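Local coordinates for protein (CD58) (Homo sapiens, PDB 1CCZ) that binds the receptor CD2 through an immunoglobulin-fold domain and so probably mediates adhesion of lymphocytes to other cells, at residues G11-H16 with Y65-S70. Numbering follows the deposited sequence.
Sequences GNVTFH and YNLTSS. With NAG (2-acetamido-2-deoxy-beta-D-glucopyranose), chain C; NAG (2-acetamido-2-deoxy-beta-D-glucopyranose), chain B.
Leu67 donates its backbone N-H to the carbonyl of Gly11, and this is the one hydrogen bond that joins 11-16 to 65-70. It is nearly straight, 2.9 Å from Leu67 N to Gly11 O with 171° at the hydrogen. Asn66 N lies almost as close to the same oxygen, but its angle is too poor for a bond. The Leu67 side chain then folds over its own acceptor: with chi1 at -66°, CG lies opposite Leu67's own carbonyl carbon and next to its N, which brings Leu67 CG to 3.4 Å from Gly11 O. Beyond that, the methyl CD1 of Leu67 meets CG1 of Val13 at 3.8 Å, the two side chains crossing at about a right angle.

On the other flank, Asn12 and Tyr65 pack near the surface. Asn12 CB rests 3.8 Å from Tyr65 CD1, approaching the ring obliquely. Asn12 carries an N-linked sugar, its ND2 bonded to C1 of one N-acetylglucosamine, and the acetyl methyl C8 of that sugar comes back to 3.8 Å from Tyr65 CE1. Asparagine and glycan thus both touch the CD1-CE1 part of the ring. Asn66 bears a second N-acetylglucosamine on its own ND2. Its CB points away from 11-16, and its backbone is in the left-handed region, where the chain turns between Tyr65 and Leu67.

Arg52 hydrogen-bonds to Tyr65 through its backbone and, by NH1, to Tyr65 O; Tyr10 and Leu67 are joined by a backbone hydrogen bond. Strand 13-15 continues the pairing antiparallel to strand 62-64, through Val13 with Ile64 and Phe15 with Leu62. Inside the sandwich of the immunoglobulin fold, Val13 and Leu67 both rest on Leu90 of strand 86-93, in the opposing sheet, while Val13 also reaches Ile5 of strand 2-8.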
ATOM      1  N   GLY A  11      -0.922   8.573   5.790  1.00 38.99           N
ATOM      2  CA  GLY A  11      -0.277   9.303   4.708  1.00 36.20           C
ATOM      3  C   GLY A  11      -1.327   9.910   3.782  1.00 34.65           C
ATOM      4  O   GLY A  11      -2.478  10.115   4.173  1.00 33.48           O
ATOM      5  N   ASN A  12      -0.952  10.195   2.546  1.00 33.75           N
ATOM      6  CA  ASN A  12      -1.909  10.758   1.609  1.00 35.45           C
ATOM      7  C   ASN A  12      -1.658  10.229   0.210  1.00 34.41           C
ATOM      8  O   ASN A  12      -0.612   9.649  -0.063  1.00 34.81           O
ATOM      9  CB  ASN A  12      -1.792  12.273   1.607  1.00 41.62           C
ATOM     10  CG  ASN A  12      -0.433  12.740   1.159  1.00 47.65           C
ATOM     11  OD1 ASN A  12      -0.101  12.620  -0.018  1.00 48.23           O
ATOM     12  ND2 ASN A  12       0.366  13.266   2.082  1.00 55.73           N
ATOM     13  N   VAL A  13      -2.628  10.418  -0.672  1.00 31.14           N
ATOM     14  CA  VAL A  13      -2.488   9.986  -2.050  1.00 29.85           C
ATOM     15  C   VAL A  13      -3.176  11.015  -2.917  1.00 31.62           C
ATOM     16  O   VAL A  13      -4.021  11.773  -2.443  1.00 30.55           O
ATOM     17  CB  VAL A  13      -3.194   8.643  -2.345  1.00 29.30           C
ATOM     18  CG1 VAL A  13      -2.421   7.501  -1.747  1.00 29.61           C
ATOM     19  CG2 VAL A  13      -4.627   8.685  -1.824  1.00 26.19           C
ATOM     20  N   THR A  14      -2.810  11.038  -4.191  1.00 31.10           N
ATOM     21  CA  THR A  14      -3.431  11.937  -5.139  1.00 31.38           C
ATOM     22  C   THR A  14      -3.914  11.102  -6.324  1.00 32.75           C
ATOM     23  O   THR A  14      -3.154  10.305  -6.872  1.00 34.77           O
ATOM     24  CB  THR A  14      -2.444  12.991  -5.626  1.00 31.26           C
ATOM     25  OG1 THR A  14      -2.138  13.867  -4.541  1.00 31.99           O
ATOM     26  CG2 THR A  14      -3.039  13.795  -6.778  1.00 29.31           C
ATOM     27  N   PHE A  15      -5.189  11.250  -6.678  1.00 33.47           N
ATOM     28  CA  PHE A  15      -5.771  10.544  -7.809  1.00 33.73           C
ATOM     29  C   PHE A  15      -5.561  11.512  -8.968  1.00 37.80           C
ATOM     30  O   PHE A  15      -6.302  12.487  -9.116  1.00 37.69           O
ATOM     31  CB  PHE A  15      -7.264  10.301  -7.583  1.00 30.42           C
ATOM     32  CG  PHE A  15      -7.575   9.366  -6.428  1.00 30.69           C
ATOM     33  CD1 PHE A  15      -6.667   8.396  -6.021  1.00 33.24           C
ATOM     34  CD2 PHE A  15      -8.784   9.459  -5.750  1.00 29.55           C
ATOM     35  CE1 PHE A  15      -6.964   7.531  -4.950  1.00 32.15           C
ATOM     36  CE2 PHE A  15      -9.093   8.606  -4.685  1.00 29.73           C
ATOM     37  CZ  PHE A  15      -8.184   7.641  -4.284  1.00 30.14           C
ATOM     38  N   HIS A  16      -4.522  11.258  -9.762  1.00 41.68           N
ATOM     39  CA  HIS A  16      -4.183  12.119 -10.894  1.00 45.52           C
ATOM     40  C   HIS A  16      -5.103  11.916 -12.085  1.00 47.30           C
ATOM     41  O   HIS A  16      -5.254  10.802 -12.598  1.00 47.31           O
ATOM     42  CB  HIS A  16      -2.733  11.894 -11.311  1.00 46.43           C
ATOM     43  CG  HIS A  16      -1.740  12.317 -10.269  1.00 50.91           C
ATOM     44  ND1 HIS A  16      -1.398  13.635 -10.061  1.00 53.34           N
ATOM     45  CD2 HIS A  16      -1.039  11.592  -9.363  1.00 52.71           C
ATOM     46  CE1 HIS A  16      -0.525  13.711  -9.068  1.00 54.19           C
ATOM     47  NE2 HIS A  16      -0.291  12.484  -8.626  1.00 53.70           N
ATOM     48  N   TYR A  65      -5.849  13.414   2.443  1.00 32.23           N
ATOM     49  CA  TYR A  65      -4.833  13.420   3.491  1.00 32.93           C
ATOM     50  C   TYR A  65      -5.240  12.547   4.656  1.00 35.17           C
ATOM     51  O   TYR A  65      -6.415  12.190   4.811  1.00 33.91           O
ATOM     52  CB  TYR A  65      -4.584  14.847   3.996  1.00 29.28           C
ATOM     53  CG  TYR A  65      -4.125  15.793   2.916  1.00 27.51           C
ATOM     54  CD1 TYR A  65      -2.778  15.870   2.556  1.00 24.29           C
ATOM     55  CD2 TYR A  65      -5.041  16.613   2.241  1.00 26.87           C
ATOM     56  CE1 TYR A  65      -2.347  16.736   1.552  1.00 25.78           C
ATOM     57  CE2 TYR A  65      -4.624  17.489   1.233  1.00 26.31           C
ATOM     58  CZ  TYR A  65      -3.283  17.545   0.896  1.00 28.70           C
ATOM     59  OH  TYR A  65      -2.870  18.408  -0.087  1.00 30.78           O
ATOM     60  N   ASN A  66      -4.246  12.195   5.468  1.00 39.75           N
ATOM     61  CA  ASN A  66      -4.470  11.382   6.647  1.00 42.54           C
ATOM     62  C   ASN A  66      -5.324  10.129   6.423  1.00 38.68           C
ATOM     63  O   ASN A  66      -6.361   9.937   7.068  1.00 36.96           O
ATOM     64  CB  ASN A  66      -5.093  12.252   7.728  1.00 54.17           C
ATOM     65  CG  ASN A  66      -4.648  11.846   9.101  1.00 68.39           C
ATOM     66  OD1 ASN A  66      -3.492  11.453   9.310  1.00 67.05           O
ATOM     67  ND2 ASN A  66      -5.573  11.930  10.047  1.00 80.70           N
ATOM     68  N   LEU A  67      -4.855   9.270   5.525  1.00 35.31           N
ATOM     69  CA  LEU A  67      -5.557   8.045   5.175  1.00 33.70           C
ATOM     70  C   LEU A  67      -5.864   7.136   6.343  1.00 35.25           C
ATOM     71  O   LEU A  67      -5.077   7.021   7.275  1.00 39.09           O
ATOM     72  CB  LEU A  67      -4.755   7.275   4.124  1.00 30.53           C
ATOM     73  CG  LEU A  67      -4.639   7.973   2.764  1.00 27.64           C
ATOM     74  CD1 LEU A  67      -3.680   7.220   1.866  1.00 26.72           C
ATOM     75  CD2 LEU A  67      -6.018   8.038   2.123  1.00 28.17           C
ATOM     76  N   THR A  68      -7.027   6.499   6.286  1.00 35.81           N
ATOM     77  CA  THR A  68      -7.469   5.562   7.307  1.00 39.37           C
ATOM     78  C   THR A  68      -7.985   4.371   6.513  1.00 39.45           C
ATOM     79  O   THR A  68      -8.304   4.512   5.334  1.00 37.77           O
ATOM     80  CB  THR A  68      -8.613   6.144   8.195  1.00 41.99           C
ATOM     81  OG1 THR A  68      -9.241   5.087   8.923  1.00 45.00           O
ATOM     82  CG2 THR A  68      -9.674   6.819   7.348  1.00 44.06           C
ATOM     83  N   SER A  69      -8.054   3.206   7.144  1.00 39.92           N
ATOM     84  CA  SER A  69      -8.505   1.988   6.470  1.00 43.03           C
ATOM     85  C   SER A  69      -9.858   2.119   5.806  1.00 43.85           C
ATOM     86  O   SER A  69     -10.086   1.545   4.739  1.00 45.07           O
ATOM     87  CB  SER A  69      -8.562   0.821   7.456  1.00 44.45           C
ATOM     88  OG  SER A  69      -8.245   1.281   8.755  1.00 51.99           O
ATOM     89  N   SER A  70     -10.768   2.851   6.443  1.00 45.15           N
ATOM     90  CA  SER A  70     -12.106   3.029   5.892  1.00 45.40           C
ATOM     91  C   SER A  70     -12.026   3.701   4.516  1.00 44.83           C
ATOM     92  O   SER A  70     -12.943   3.577   3.700  1.00 46.65           O
ATOM     93  CB  SER A  70     -12.961   3.859   6.851  1.00 46.19           C
ATOM     94  OG  SER A  70     -12.172   4.811   7.543  1.00 54.05           O
TER
HETATM   95  C1  NAG C 502      -5.237  11.618  11.423  1.00 89.80           C
HETATM   96  C2  NAG C 502      -4.926  12.928  12.198  1.00 92.83           C
HETATM   97  C3  NAG C 502      -5.370  12.806  13.668  1.00 96.39           C
HETATM   98  C4  NAG C 502      -5.217  11.362  14.204  1.00 98.05           C
HETATM   99  C5  NAG C 502      -5.961  10.331  13.318  1.00 96.97           C
HETATM  100  C6  NAG C 502      -7.244   9.824  13.955  1.00 97.66           C
HETATM  101  C7  NAG C 502      -3.101  14.396  11.534  1.00 88.39           C
HETATM  102  C8  NAG C 502      -1.604  14.656  11.494  1.00 88.72           C
HETATM  103  N2  NAG C 502      -3.509  13.265  12.118  1.00 89.91           N
HETATM  104  O3  NAG C 502      -6.729  13.220  13.793  1.00 97.26           O
HETATM  105  O4  NAG C 502      -3.838  11.013  14.291  1.00 99.71           O
HETATM  106  O5  NAG C 502      -6.323  10.903  12.040  1.00 93.01           O
HETATM  107  O6  NAG C 502      -7.902   8.899  13.104  1.00 98.91           O
HETATM  108  O7  NAG C 502      -3.869  15.221  11.040  1.00 84.77           O
HETATM  109  C1  NAG B 501       1.715  13.641   1.711  1.00 67.03           C
HETATM  110  C2  NAG B 501       2.343  14.511   2.798  1.00 70.93           C
HETATM  111  C3  NAG B 501       3.827  14.826   2.494  1.00 75.04           C
HETATM  112  C4  NAG B 501       4.618  13.624   1.926  1.00 76.68           C
HETATM  113  C5  NAG B 501       3.796  12.818   0.915  1.00 76.67           C
HETATM  114  C6  NAG B 501       4.466  11.510   0.537  1.00 79.38           C
HETATM  115  C7  NAG B 501       1.257  16.270   4.032  1.00 69.32           C
HETATM  116  C8  NAG B 501       0.473  17.571   3.999  1.00 67.92           C
HETATM  117  N2  NAG B 501       1.597  15.752   2.861  1.00 69.20           N
HETATM  118  O3  NAG B 501       4.467  15.268   3.689  1.00 74.44           O
HETATM  119  O4  NAG B 501       5.800  14.097   1.287  1.00 79.04           O
HETATM  120  O5  NAG B 501       2.513  12.483   1.472  1.00 71.89           O
HETATM  121  O6  NAG B 501       3.556  10.640  -0.122  1.00 84.24           O
HETATM  122  O7  NAG B 501       1.551  15.746   5.107  1.00 70.28           O